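Local coordinates for protein possible thiamine biosynthesis enzyme (Candida albicans, PDB 2X7Q) that is of unknown function but has the two-lobed fold of a periplasmic binding protein and probably binds a small solute, possibly in connection with thiamine biosynthesis, at residues L30-Q35 with I230-E235; Q150-F155 with R159-L164; T180-Y185 with A252-E257. The protein carries 1 engineered substitution. All coordinates share one frame; numbering follows the deposited sequence. Where two conformers were deposited one is given.

Contact 1 pairs helix 28-35, which follows a strand of one five-stranded sheet, with the end of the long helix 216-235. Contact 2 belongs to the other sheet, where helix 155-162 folds back beside the end of edge strand 148-151; its centre lies 34 Å from that of contact 1. Contact 3 stands between them, its centre 21 Å from that of contact 1 and 20 Å from that of contact 2, and joins helix 178-186 of the second lobe to helix 252-259. Contacts 2 and 3 touch directly: Arg-159 CZ lies 3.4 Å from Tyr-184 CE1, and Phe-155 CE1 lies 3.5 Å from Tyr-184 CE2. Contacts 1 and 3 stay apart, with about 6 Å between their nearest atoms.

Contact 1 (L30-Q35 with I230-E235); sequences LFFAQQ and IQYYNE
Phe-32 and Tyr-232 carry this contact, ring against ring. Their closest atoms are Phe-32 CD2 and Tyr-232 CE1, 3.4 Å apart, and the neighbouring Tyr-232 CD1 sits 3.8 Å from Phe-32 CB. With centroids 5.3 Å apart and planes inclined by 34°, the pair is oblique, neither a stack nor a T. Tyr-232 gets there with its CG trans to the backbone N (chi1 -173°), which carries the ring out from its helix to lie across the side chain of Phe-32.

Gln-35, one turn further on, only grazes the tyrosine: its NE2 comes to 4.0 Å from Tyr-232 OH, too far for a hydrogen bond, and the amide plane stands steeply to the ring. The hydroxyl is bound instead to OE1 of Glu-239. That same NE2 lies in plane at the edge of the Phe-32 ring, while Phe-31 CD2 sits over the centre of one face of it, 3.9 Å above the plane.

Further out, His-236 stacks on Tyr-232, and Glu-239 and Ala-240 of helix 237-247 touch Phe-32. Tyr-233 meets Phe-264 edge-to-face. The result is aromatic helix-helix packing without a hydrogen bond between the two segments, through which helix 28-35 is joined to the helical C-terminal part of a periplasmic binding protein fold.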
ATOM      1  N   LEU A  30       7.659  -8.845   7.500  1.00 10.47           N
ATOM      2  CA  LEU A  30       8.770  -7.998   7.918  1.00 11.39           C
ATOM      3  C   LEU A  30       9.142  -8.268   9.370  1.00 12.47           C
ATOM      4  O   LEU A  30      10.319  -8.321   9.718  1.00 11.40           O
ATOM      5  CB  LEU A  30       8.418  -6.520   7.735  1.00 11.21           C
ATOM      6  CG  LEU A  30       8.136  -6.043   6.310  1.00 10.76           C
ATOM      7  CD1 LEU A  30       7.757  -4.570   6.303  1.00 11.47           C
ATOM      8  CD2 LEU A  30       9.340  -6.290   5.422  1.00 11.75           C
ATOM      9  N   PHE A  31       8.129  -8.445  10.213  1.00 12.06           N
ATOM     10  CA  PHE A  31       8.349  -8.693  11.633  1.00 13.35           C
ATOM     11  C   PHE A  31       9.076 -10.012  11.885  1.00 13.75           C
ATOM     12  O   PHE A  31      10.074 -10.049  12.604  1.00 14.08           O
ATOM     13  CB  PHE A  31       7.021  -8.674  12.390  1.00 13.25           C
ATOM     14  CG  PHE A  31       7.095  -9.296  13.756  1.00 14.61           C
ATOM     15  CD1 PHE A  31       7.668  -8.611  14.816  1.00 17.10           C
ATOM     16  CD2 PHE A  31       6.590 -10.568  13.977  1.00 14.77           C
ATOM     17  CE1 PHE A  31       7.738  -9.186  16.071  1.00 16.19           C
ATOM     18  CE2 PHE A  31       6.656 -11.146  15.230  1.00 15.78           C
ATOM     19  CZ  PHE A  31       7.231 -10.454  16.279  1.00 16.66           C
ATOM     20  N   PHE A  32       8.566 -11.089  11.296  1.00 12.64           N
ATOM     21  CA  PHE A  32       9.144 -12.416  11.494  1.00 13.61           C
ATOM     22  C   PHE A  32      10.583 -12.499  10.987  1.00 13.43           C
ATOM     23  O   PHE A  32      11.393 -13.249  11.526  1.00 13.55           O
ATOM     24  CB  PHE A  32       8.275 -13.493  10.833  1.00 13.65           C
ATOM     25  CG  PHE A  32       7.014 -13.810  11.594  1.00 14.27           C
ATOM     26  CD1 PHE A  32       5.774 -13.426  11.108  1.00 14.61           C
ATOM     27  CD2 PHE A  32       7.072 -14.487  12.802  1.00 15.04           C
ATOM     28  CE1 PHE A  32       4.617 -13.718  11.810  1.00 15.49           C
ATOM     29  CE2 PHE A  32       5.918 -14.780  13.508  1.00 16.62           C
ATOM     30  CZ  PHE A  32       4.690 -14.394  13.011  1.00 15.75           C
ATOM     31  N   ALA A  33      10.893 -11.730   9.949  1.00 13.45           N
ATOM     32  CA  ALA A  33      12.257 -11.659   9.436  1.00 13.33           C
ATOM     33  C   ALA A  33      13.203 -11.142  10.516  1.00 14.17           C
ATOM     34  O   ALA A  33      14.356 -11.564  10.601  1.00 15.09           O
ATOM     35  CB  ALA A  33      12.317 -10.774   8.204  1.00 12.68           C
ATOM     36  N   GLN A  34      12.705 -10.224  11.339  1.00 13.84           N
ATOM     37  CA  GLN A  34      13.481  -9.667  12.440  1.00 14.42           C
ATOM     38  C   GLN A  34      13.486 -10.622  13.632  1.00 15.06           C
ATOM     39  O   GLN A  34      14.514 -10.813  14.281  1.00 14.77           O
ATOM     40  CB  GLN A  34      12.918  -8.306  12.857  1.00 15.03           C
ATOM     41  CG  GLN A  34      13.663  -7.639  14.007  1.00 16.73           C
ATOM     42  CD  GLN A  34      13.035  -6.322  14.427  1.00 20.97           C
ATOM     43  OE1 GLN A  34      13.525  -5.248  14.078  1.00 22.29           O
ATOM     44  NE2 GLN A  34      11.946  -6.401  15.181  1.00 21.63           N
ATOM     45  N   GLN A  35      12.330 -11.217  13.910  1.00 14.69           N
ATOM     46  CA  GLN A  35      12.193 -12.170  15.007  1.00 14.97           C
ATOM     47  C   GLN A  35      13.138 -13.355  14.835  1.00 14.87           C
ATOM     48  O   GLN A  35      13.775 -13.795  15.791  1.00 16.05           O
ATOM     49  CB  GLN A  35      10.750 -12.671  15.105  1.00 14.35           C
ATOM     50  CG  GLN A  35      10.505 -13.647  16.248  1.00 14.99           C
ATOM     51  CD  GLN A  35       9.138 -14.304  16.175  1.00 15.79           C
ATOM     52  OE1 GLN A  35       8.236 -13.977  16.946  1.00 16.48           O
ATOM     53  NE2 GLN A  35       8.979 -15.235  15.241  1.00 14.17           N
ATOM     54  N   ILE A 230       8.914 -13.941   4.322  1.00 10.55           N
ATOM     55  CA  ILE A 230       7.670 -14.328   3.673  1.00 10.87           C
ATOM     56  C   ILE A 230       7.459 -15.837   3.756  1.00 10.86           C
ATOM     57  O   ILE A 230       6.351 -16.301   4.022  1.00 10.94           O
ATOM     58  CB  ILE A 230       7.650 -13.893   2.194  1.00 10.54           C
ATOM     59  CG1 ILE A 230       7.575 -12.369   2.085  1.00 10.00           C
ATOM     60  CG2 ILE A 230       6.484 -14.535   1.466  1.00 10.15           C
ATOM     61  CD1 ILE A 230       7.544 -11.857   0.662  1.00  9.14           C
ATOM     62  N   GLN A 231       8.523 -16.598   3.523  1.00 11.68           N
ATOM     63  CA  GLN A 231       8.444 -18.052   3.590  1.00 12.08           C
ATOM     64  C   GLN A 231       8.079 -18.510   4.999  1.00 12.44           C
ATOM     65  O   GLN A 231       7.251 -19.403   5.171  1.00 13.03           O
ATOM     66  CB  GLN A 231       9.762 -18.692   3.144  1.00 14.08           C
ATOM     67  CG  GLN A 231       9.752 -20.215   3.177  1.00 17.11           C
ATOM     68  CD  GLN A 231      11.068 -20.824   2.734  1.00 18.93           C
ATOM     69  OE1 GLN A 231      12.015 -20.114   2.404  1.00 19.30           O
ATOM     70  NE2 GLN A 231      11.130 -22.150   2.725  1.00 20.38           N
ATOM     71  N   TYR A 232       8.697 -17.899   6.004  1.00 12.05           N
ATOM     72  CA  TYR A 232       8.392 -18.225   7.391  1.00 13.22           C
ATOM     73  C   TYR A 232       6.915 -17.981   7.673  1.00 12.40           C
ATOM     74  O   TYR A 232       6.234 -18.835   8.233  1.00 12.17           O
ATOM     75  CB  TYR A 232       9.257 -17.404   8.349  1.00 12.10           C
ATOM     76  CG  TYR A 232       9.110 -17.815   9.800  1.00 13.59           C
ATOM     77  CD1 TYR A 232       8.099 -17.290  10.595  1.00 14.12           C
ATOM     78  CD2 TYR A 232       9.979 -18.737  10.370  1.00 15.01           C
ATOM     79  CE1 TYR A 232       7.961 -17.671  11.921  1.00 15.01           C
ATOM     80  CE2 TYR A 232       9.850 -19.123  11.693  1.00 15.53           C
ATOM     81  CZ  TYR A 232       8.840 -18.587  12.461  1.00 16.06           C
ATOM     82  OH  TYR A 232       8.709 -18.970  13.773  1.00 18.60           O
ATOM     83  N   TYR A 233       6.428 -16.809   7.280  1.00 11.42           N
ATOM     84  CA  TYR A 233       5.020 -16.473   7.436  1.00 11.13           C
ATOM     85  C   TYR A 233       4.139 -17.550   6.816  1.00 11.30           C
ATOM     86  O   TYR A 233       3.201 -18.033   7.445  1.00 11.21           O
ATOM     87  CB  TYR A 233       4.722 -15.117   6.793  1.00 10.99           C
ATOM     88  CG  TYR A 233       3.247 -14.861   6.572  1.00 10.94           C
ATOM     89  CD1 TYR A 233       2.458 -14.309   7.574  1.00 11.17           C
ATOM     90  CD2 TYR A 233       2.641 -15.180   5.363  1.00 11.51           C
ATOM     91  CE1 TYR A 233       1.109 -14.081   7.375  1.00 11.83           C
ATOM     92  CE2 TYR A 233       1.294 -14.957   5.155  1.00 11.61           C
ATOM     93  CZ  TYR A 233       0.535 -14.406   6.164  1.00 11.81           C
ATOM     94  OH  TYR A 233      -0.804 -14.180   5.963  1.00 13.20           O
ATOM     95  N   ASN A 234       4.449 -17.920   5.578  1.00 10.42           N
ATOM     96  CA  ASN A 234       3.690 -18.938   4.864  1.00 11.92           C
ATOM     97  C   ASN A 234       3.645 -20.272   5.599  1.00 10.93           C
ATOM     98  O   ASN A 234       2.665 -21.008   5.501  1.00 11.52           O
ATOM     99  CB  ASN A 234       4.258 -19.140   3.456  1.00 11.56           C
ATOM    100  CG  ASN A 234       3.861 -18.033   2.499  1.00 11.42           C
ATOM    101  OD1 ASN A 234       2.975 -17.230   2.791  1.00 12.48           O
ATOM    102  ND2 ASN A 234       4.512 -17.991   1.342  1.00 11.47           N
ATOM    103  N   GLU A 235       4.708 -20.580   6.334  1.00 12.52           N
ATOM    104  CA  GLU A 235       4.819 -21.857   7.031  1.00 13.77           C
ATOM    105  C   GLU A 235       4.370 -21.759   8.487  1.00 13.26           C
ATOM    106  O   GLU A 235       4.332 -22.762   9.199  1.00 13.89           O
ATOM    107  CB  GLU A 235       6.258 -22.376   6.958  1.00 14.73           C
ATOM    108  CG  GLU A 235       6.774 -22.576   5.540  1.00 16.37           C
ATOM    109  CD  GLU A 235       8.230 -22.994   5.502  1.00 18.57           C
ATOM    110  OE1 GLU A 235       8.874 -23.007   6.572  1.00 19.72           O
ATOM    111  OE2 GLU A 235       8.732 -23.304   4.402  1.00 19.02           O
TER

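Contact 2 (Q150-F155 with R159-L164); sequences QVLSNF and RDSVNL
Phe-155 and Arg-159 are brought together by different choices at chi1: the phenyl ring swings trans to its own backbone N (-175°), whereas the arginine keeps CG beside N and then bends at chi3 (-54°), turning the guanidinium back over the ring. NH1 comes down on one face near the rim, tightly, 3.0 Å from Phe-155 CD1. The guanidinium stands nearly upright on the ring, planes 78° apart, and presents its edge; this is a cation-pi contact, with Arg-159 CZ 4.6 Å from the Phe-155 ring centroid. The helical bond from Arg-159 N to Phe-155 O, 3.2 Å, ties the same two residues through the backbone.

Just past the end of the strand, Leu-152 CD1 presses against Ser-161 CB at 3.3 Å, closer than carbons usually pack. The serine OG is satisfied by Glu-169 O and Ser-171 OG. Arg-159 NE forms a salt bridge with Glu-189, which helps hold the guanidinium in place.

Asn-154 caps the helix start through OD1 to Asn-157 N, and a Schellman motif at Leu-164 closes its end. Helix 155-162 is the helix of a beta-alpha-beta crossover from edge strand 148-151 to the parallel strand 173-177, whose Phe-174 touches Phe-155, Arg-159 and Val-162 and whose Trp-176 stacks on Phe-155.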
ATOM      1  N   GLN A 150     -13.271  15.613   1.405  1.00 14.46           N
ATOM      2  CA  GLN A 150     -13.046  16.103   2.761  0.57 14.34           C
ATOM      3  C   GLN A 150     -11.773  15.510   3.356  1.00 13.32           C
ATOM      4  O   GLN A 150     -11.738  14.335   3.725  1.00 13.48           O
ATOM      5  CB  GLN A 150     -14.240  15.783   3.660  0.57 14.45           C
ATOM      6  CG  GLN A 150     -15.506  16.569   3.329  0.57 14.92           C
ATOM      7  CD  GLN A 150     -16.174  16.100   2.052  0.57 14.49           C
ATOM      8  OE1 GLN A 150     -16.677  16.907   1.269  0.57 13.68           O
ATOM      9  NE2 GLN A 150     -16.184  14.790   1.833  0.57 13.93           N
ATOM     10  N   VAL A 151     -10.720  16.319   3.419  1.00 13.66           N
ATOM     11  CA  VAL A 151      -9.449  15.874   3.980  1.00 14.20           C
ATOM     12  C   VAL A 151      -9.578  15.724   5.492  1.00 14.16           C
ATOM     13  O   VAL A 151      -9.693  16.714   6.217  1.00 14.11           O
ATOM     14  CB  VAL A 151      -8.315  16.859   3.653  1.00 14.46           C
ATOM     15  CG1 VAL A 151      -7.003  16.376   4.255  1.00 14.35           C
ATOM     16  CG2 VAL A 151      -8.185  17.036   2.150  1.00 14.40           C
ATOM     17  N   LEU A 152      -9.558  14.481   5.964  1.00 14.89           N
ATOM     18  CA  LEU A 152      -9.824  14.196   7.371  1.00 15.36           C
ATOM     19  C   LEU A 152      -8.615  13.614   8.109  1.00 16.56           C
ATOM     20  O   LEU A 152      -8.668  13.392   9.319  1.00 17.11           O
ATOM     21  CB  LEU A 152     -11.042  13.276   7.501  1.00 14.34           C
ATOM     22  CG  LEU A 152     -12.349  13.888   6.988  1.00 13.39           C
ATOM     23  CD1 LEU A 152     -13.373  12.815   6.666  1.00 12.69           C
ATOM     24  CD2 LEU A 152     -12.909  14.903   7.979  1.00 14.85           C
ATOM     25  N   SER A 153      -7.538  13.360   7.370  1.00 15.76           N
ATOM     26  CA  SER A 153      -6.258  12.957   7.955  1.00 16.96           C
ATOM     27  C   SER A 153      -6.202  11.500   8.418  1.00 17.91           C
ATOM     28  O   SER A 153      -5.399  10.717   7.910  1.00 18.35           O
ATOM     29  CB  SER A 153      -5.867  13.893   9.102  1.00 18.57           C
ATOM     30  OG  SER A 153      -4.599  13.549   9.633  1.00 23.06           O
ATOM     31  N   ASN A 154      -7.048  11.137   9.380  1.00 16.47           N
ATOM     32  CA  ASN A 154      -6.977   9.804   9.975  1.00 15.50           C
ATOM     33  C   ASN A 154      -8.249   8.962   9.846  1.00 14.93           C
ATOM     34  O   ASN A 154      -9.301   9.453   9.428  1.00 14.52           O
ATOM     35  CB  ASN A 154      -6.533   9.887  11.441  1.00 14.84           C
ATOM     36  CG  ASN A 154      -7.490  10.689  12.297  1.00 15.91           C
ATOM     37  OD1 ASN A 154      -8.649  10.316  12.470  1.00 15.10           O
ATOM     38  ND2 ASN A 154      -7.005  11.796  12.845  1.00 18.58           N
ATOM     39  N   PHE A 155      -8.135   7.693  10.225  1.00 13.45           N
ATOM     40  CA  PHE A 155      -9.219   6.726  10.083  1.00 13.74           C
ATOM     41  C   PHE A 155     -10.427   7.050  10.957  1.00 12.64           C
ATOM     42  O   PHE A 155     -11.570   6.900  10.523  1.00 11.18           O
ATOM     43  CB  PHE A 155      -8.707   5.314  10.389  1.00 14.07           C
ATOM     44  CG  PHE A 155      -9.727   4.233  10.163  1.00 13.44           C
ATOM     45  CD1 PHE A 155      -9.781   3.129  10.998  1.00 14.30           C
ATOM     46  CD2 PHE A 155     -10.630   4.320   9.117  1.00 12.48           C
ATOM     47  CE1 PHE A 155     -10.716   2.131  10.792  1.00 13.17           C
ATOM     48  CE2 PHE A 155     -11.569   3.327   8.909  1.00 13.27           C
ATOM     49  CZ  PHE A 155     -11.611   2.231   9.748  1.00 13.19           C
ATOM     50  N   ARG A 159     -14.526   7.998  10.079  1.00 11.33           N
ATOM     51  CA  ARG A 159     -15.710   7.349  10.631  1.00 11.53           C
ATOM     52  C   ARG A 159     -16.655   8.371  11.252  1.00 11.68           C
ATOM     53  O   ARG A 159     -17.868   8.286  11.083  1.00 12.66           O
ATOM     54  CB  ARG A 159     -15.315   6.296  11.670  1.00 11.95           C
ATOM     55  CG  ARG A 159     -14.428   5.185  11.132  1.00 12.53           C
ATOM     56  CD  ARG A 159     -14.379   4.008  12.092  1.00 12.81           C
ATOM     57  NE  ARG A 159     -13.991   4.413  13.440  1.00 13.21           N
ATOM     58  CZ  ARG A 159     -12.736   4.438  13.880  1.00 13.39           C
ATOM     59  NH1 ARG A 159     -11.744   4.082  13.078  1.00 12.53           N
ATOM     60  NH2 ARG A 159     -12.472   4.818  15.122  1.00 12.70           N
ATOM     61  N   ASP A 160     -16.094   9.336  11.973  1.00 12.36           N
ATOM     62  CA  ASP A 160     -16.894  10.389  12.591  1.00 13.78           C
ATOM     63  C   ASP A 160     -17.550  11.262  11.524  1.00 12.81           C
ATOM     64  O   ASP A 160     -18.677  11.726  11.691  1.00 13.58           O
ATOM     65  CB  ASP A 160     -16.033  11.250  13.516  1.00 13.46           C
ATOM     66  CG  ASP A 160     -15.566  10.497  14.744  1.00 15.37           C
ATOM     67  OD1 ASP A 160     -16.055   9.372  14.979  1.00 14.52           O
ATOM     68  OD2 ASP A 160     -14.714  11.033  15.484  1.00 15.58           O
ATOM     69  N   SER A 161     -16.839  11.478  10.422  1.00 13.03           N
ATOM     70  CA  SER A 161     -17.341  12.311   9.334  1.00 12.82           C
ATOM     71  C   SER A 161     -18.599  11.733   8.695  1.00 12.96           C
ATOM     72  O   SER A 161     -19.602  12.428   8.548  1.00 12.23           O
ATOM     73  CB  SER A 161     -16.260  12.502   8.275  1.00 12.93           C
ATOM     74  OG  SER A 161     -16.749  13.256   7.185  1.00 13.33           O
ATOM     75  N   VAL A 162     -18.539  10.459   8.319  1.00 11.83           N
ATOM     76  CA  VAL A 162     -19.676   9.800   7.688  1.00 11.25           C
ATOM     77  C   VAL A 162     -20.836   9.642   8.665  1.00 11.85           C
ATOM     78  O   VAL A 162     -21.973   9.404   8.261  1.00 10.89           O
ATOM     79  CB  VAL A 162     -19.292   8.427   7.105  1.00 10.57           C
ATOM     80  CG1 VAL A 162     -18.346   8.598   5.926  1.00 10.82           C
ATOM     81  CG2 VAL A 162     -18.670   7.547   8.176  1.00 10.81           C
ATOM     82  N   ASN A 163     -20.537   9.772   9.954  1.00 11.67           N
ATOM     83  CA  ASN A 163     -21.568   9.748  10.983  1.00 12.36           C
ATOM     84  C   ASN A 163     -22.037  11.157  11.328  1.00 13.28           C
ATOM     85  O   ASN A 163     -22.839  11.351  12.241  1.00 12.48           O
ATOM     86  CB  ASN A 163     -21.064   9.028  12.237  1.00 12.34           C
ATOM     87  CG  ASN A 163     -21.128   7.521  12.105  1.00 11.99           C
ATOM     88  OD1 ASN A 163     -22.164   6.961  11.750  1.00 11.13           O
ATOM     89  ND2 ASN A 163     -20.018   6.855  12.392  1.00 12.00           N
ATOM     90  N   LEU A 164     -21.521  12.137  10.591  1.00 12.11           N
ATOM     91  CA  LEU A 164     -21.904  13.532  10.771  1.00 14.39           C
ATOM     92  C   LEU A 164     -21.721  13.982  12.215  1.00 15.84           C
ATOM     93  O   LEU A 164     -22.587  14.650  12.781  1.00 16.53           O
ATOM     94  CB  LEU A 164     -23.351  13.749  10.323  1.00 14.48           C
ATOM     95  CG  LEU A 164     -23.674  13.323   8.889  1.00 13.27           C
ATOM     96  CD1 LEU A 164     -25.136  13.608   8.564  1.00 14.77           C
ATOM     97  CD2 LEU A 164     -22.758  14.021   7.901  1.00 12.83           C
TER

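Contact 3 (T180-Y185 with A252-E257); sequences TSKKYY and AEDAKE
Lys-182 runs along the carboxylate of Asp-254 from root to tip. Its CB starts 3.9 Å from Asp-254 OD2, and CG lies 3.7 Å from the same oxygen. By CD the chain has moved on to the other oxygen, with Asp-254 OD1 3.4 Å away. CE stays beside Asp-254 OD1 as well and comes 3.4 Å from Glu-257 OE1, though the glutamate was modelled in two conformers and this approach is less certain. At the end NZ reaches Asp-254 OD1 at 3.0 Å, a salt bridge in which the ammonium meets the oxygen from above the carboxylate plane, 36° out of it.

The chain is extended as far as CE; the bend at chi4 (-60°) turns NZ onto OD1. Glu-257 OE1 remains near but short of a salt bridge, so the lysine probably feels two negative charges while bonding to one of them. A long, weak ion pair with Asp-186 may add a third. The aspartate in turn is buried, and the lysine charge probably offsets its own.

The two helix segments cross at 138°, running in broadly opposite directions, with axes 10.4 Å apart, so long side chains have to bridge the gap. Lys-183 forms a salt bridge with Asp-249, just before helix 252-259. Behind that helix lies helix 237-247, touched by Ala-255 and Lys-256, while Tyr-184 and Tyr-185 on helix 178-186 pack against strand 190-197.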
ATOM      1  N   THR A 180      -9.494  -3.989   7.933  1.00 10.80           N
ATOM      2  CA  THR A 180      -9.197  -2.937   8.895  1.00 11.75           C
ATOM      3  C   THR A 180     -10.486  -2.239   9.319  1.00 11.86           C
ATOM      4  O   THR A 180     -10.587  -1.710  10.425  1.00 11.17           O
ATOM      5  CB  THR A 180      -8.212  -1.902   8.312  1.00 11.57           C
ATOM      6  OG1 THR A 180      -6.996  -2.558   7.929  1.00 12.72           O
ATOM      7  CG2 THR A 180      -7.897  -0.824   9.335  1.00 12.49           C
ATOM      8  N   SER A 181     -11.473  -2.255   8.428  1.00 11.17           N
ATOM      9  CA  SER A 181     -12.756  -1.608   8.675  1.00 10.93           C
ATOM     10  C   SER A 181     -13.778  -2.591   9.235  1.00 12.49           C
ATOM     11  O   SER A 181     -14.812  -2.188   9.768  1.00 12.28           O
ATOM     12  CB  SER A 181     -13.299  -1.002   7.379  1.00 10.92           C
ATOM     13  OG  SER A 181     -12.362  -0.124   6.779  1.00 10.66           O
ATOM     14  N   LYS A 182     -13.483  -3.880   9.110  1.00 11.84           N
ATOM     15  CA  LYS A 182     -14.422  -4.922   9.505  1.00 12.33           C
ATOM     16  C   LYS A 182     -14.835  -4.795  10.967  1.00 12.53           C
ATOM     17  O   LYS A 182     -16.000  -4.994  11.307  1.00 12.57           O
ATOM     18  CB  LYS A 182     -13.832  -6.307   9.233  1.00 11.97           C
ATOM     19  CG  LYS A 182     -14.822  -7.447   9.400  1.00 13.64           C
ATOM     20  CD  LYS A 182     -14.217  -8.772   8.972  1.00 13.69           C
ATOM     21  CE  LYS A 182     -15.258  -9.876   8.965  1.00 16.10           C
ATOM     22  NZ  LYS A 182     -15.858 -10.093  10.307  1.00 18.23           N
ATOM     23  N   LYS A 183     -13.876  -4.460  11.826  1.00 12.39           N
ATOM     24  CA  LYS A 183     -14.149  -4.281  13.247  1.00 13.52           C
ATOM     25  C   LYS A 183     -15.298  -3.305  13.478  1.00 14.09           C
ATOM     26  O   LYS A 183     -16.135  -3.516  14.355  1.00 13.61           O
ATOM     27  CB  LYS A 183     -12.901  -3.781  13.979  1.00 13.75           C
ATOM     28  CG  LYS A 183     -13.177  -3.297  15.398  1.00 14.70           C
ATOM     29  CD  LYS A 183     -11.937  -2.667  16.020  1.00 15.69           C
ATOM     30  CE  LYS A 183     -12.224  -2.102  17.402  1.00 15.77           C
ATOM     31  NZ  LYS A 183     -11.018  -1.503  18.029  1.00 16.81           N
ATOM     32  N   TYR A 184     -15.338  -2.240  12.685  1.00 13.13           N
ATOM     33  CA  TYR A 184     -16.322  -1.182  12.883  1.00 13.14           C
ATOM     34  C   TYR A 184     -17.639  -1.455  12.162  1.00 12.68           C
ATOM     35  O   TYR A 184     -18.617  -0.737  12.355  1.00 13.95           O
ATOM     36  CB  TYR A 184     -15.737   0.176  12.485  1.00 12.68           C
ATOM     37  CG  TYR A 184     -14.529   0.555  13.309  1.00 12.46           C
ATOM     38  CD1 TYR A 184     -14.673   1.166  14.549  1.00 13.64           C
ATOM     39  CD2 TYR A 184     -13.243   0.284  12.858  1.00 13.99           C
ATOM     40  CE1 TYR A 184     -13.568   1.507  15.309  1.00 14.37           C
ATOM     41  CE2 TYR A 184     -12.133   0.622  13.609  1.00 13.59           C
ATOM     42  CZ  TYR A 184     -12.302   1.233  14.833  1.00 14.37           C
ATOM     43  OH  TYR A 184     -11.202   1.571  15.588  1.00 16.67           O
ATOM     44  N   TYR A 185     -17.663  -2.495  11.335  1.00 12.78           N
ATOM     45  CA  TYR A 185     -18.916  -2.966  10.759  1.00 13.12           C
ATOM     46  C   TYR A 185     -19.640  -3.821  11.791  1.00 13.96           C
ATOM     47  O   TYR A 185     -20.861  -3.751  11.930  1.00 16.01           O
ATOM     48  CB  TYR A 185     -18.668  -3.799   9.503  1.00 13.12           C
ATOM     49  CG  TYR A 185     -18.149  -3.025   8.312  1.00 11.64           C
ATOM     50  CD1 TYR A 185     -18.650  -1.768   7.999  1.00 11.98           C
ATOM     51  CD2 TYR A 185     -17.174  -3.568   7.486  1.00 11.36           C
ATOM     52  CE1 TYR A 185     -18.180  -1.066   6.903  1.00 10.77           C
ATOM     53  CE2 TYR A 185     -16.699  -2.875   6.390  1.00 10.22           C
ATOM     54  CZ  TYR A 185     -17.206  -1.626   6.102  1.00 10.31           C
ATOM     55  OH  TYR A 185     -16.735  -0.937   5.009  1.00 10.25           O
ATOM     56  N   ALA A 252      -8.615 -12.093  16.228  1.00 11.60           N
ATOM     57  CA  ALA A 252      -8.001 -13.336  15.781  1.00 12.63           C
ATOM     58  C   ALA A 252      -8.783 -13.939  14.620  1.00 12.39           C
ATOM     59  O   ALA A 252      -8.196 -14.487  13.686  1.00 10.64           O
ATOM     60  CB  ALA A 252      -7.908 -14.323  16.934  1.00 13.47           C
ATOM     61  N   GLU A 253     -10.107 -13.836  14.681  1.00 12.66           N
ATOM     62  CA  GLU A 253     -10.959 -14.355  13.616  1.00 13.79           C
ATOM     63  C   GLU A 253     -10.791 -13.565  12.321  1.00 12.76           C
ATOM     64  O   GLU A 253     -10.631 -14.152  11.249  1.00 12.84           O
ATOM     65  CB  GLU A 253     -12.430 -14.365  14.041  1.00 14.04           C
ATOM     66  CG  GLU A 253     -12.775 -15.418  15.082  1.00 18.44           C
ATOM     67  CD  GLU A 253     -12.837 -14.855  16.492  1.00 22.57           C
ATOM     68  OE1 GLU A 253     -13.013 -13.626  16.638  1.00 24.02           O
ATOM     69  OE2 GLU A 253     -12.706 -15.644  17.453  1.00 24.73           O
ATOM     70  N   ASP A 254     -10.827 -12.240  12.420  1.00 11.48           N
ATOM     71  CA  ASP A 254     -10.667 -11.388  11.247  1.00 12.41           C
ATOM     72  C   ASP A 254      -9.261 -11.505  10.668  1.00 11.38           C
ATOM     73  O   ASP A 254      -9.075 -11.449   9.456  1.00 11.84           O
ATOM     74  CB  ASP A 254     -10.987  -9.928  11.586  1.00 13.27           C
ATOM     75  CG  ASP A 254     -12.458  -9.702  11.857  1.00 13.73           C
ATOM     76  OD1 ASP A 254     -13.246 -10.648  11.669  1.00 15.69           O
ATOM     77  OD2 ASP A 254     -12.826  -8.576  12.252  1.00 14.59           O
ATOM     78  N   ALA A 255      -8.274 -11.669  11.542  1.00  9.71           N
ATOM     79  CA  ALA A 255      -6.899 -11.866  11.111  1.00  9.83           C
ATOM     80  C   ALA A 255      -6.787 -13.172  10.331  1.00 10.15           C
ATOM     81  O   ALA A 255      -6.080 -13.248   9.328  1.00  9.85           O
ATOM     82  CB  ALA A 255      -5.963 -11.879  12.307  1.00 11.61           C
ATOM     83  N   LYS A 256      -7.488 -14.198  10.803  1.00  9.87           N
ATOM     84  CA  LYS A 256      -7.488 -15.499  10.144  1.00 11.06           C
ATOM     85  C   LYS A 256      -8.102 -15.414   8.751  1.00 10.99           C
ATOM     86  O   LYS A 256      -7.557 -15.957   7.794  1.00 10.56           O
ATOM     87  CB  LYS A 256      -8.239 -16.530  10.988  1.00 12.15           C
ATOM     88  CG  LYS A 256      -8.311 -17.909  10.357  1.00 12.96           C
ATOM     89  CD  LYS A 256      -9.079 -18.882  11.234  1.00 15.77           C
ATOM     90  CE  LYS A 256      -9.155 -20.259  10.590  1.00 20.62           C
ATOM     91  NZ  LYS A 256      -9.901 -21.228  11.442  1.00 24.80           N
ATOM     92  N   GLU A 257      -9.238 -14.733   8.647  1.00 11.43           N
ATOM     93  CA  GLU A 257      -9.911 -14.569   7.365  0.57 12.09           C
ATOM     94  C   GLU A 257      -8.993 -13.893   6.353  1.00 11.56           C
ATOM     95  O   GLU A 257      -8.979 -14.256   5.179  1.00 10.80           O
ATOM     96  CB  GLU A 257     -11.202 -13.762   7.533  0.57 12.97           C
ATOM     97  CG  GLU A 257     -12.010 -13.605   6.257  0.57 13.59           C
ATOM     98  CD  GLU A 257     -13.260 -12.769   6.456  0.57 14.81           C
ATOM     99  OE1 GLU A 257     -13.611 -12.491   7.621  0.57 15.01           O
ATOM    100  OE2 GLU A 257     -13.892 -12.395   5.446  0.57 14.92           O
TER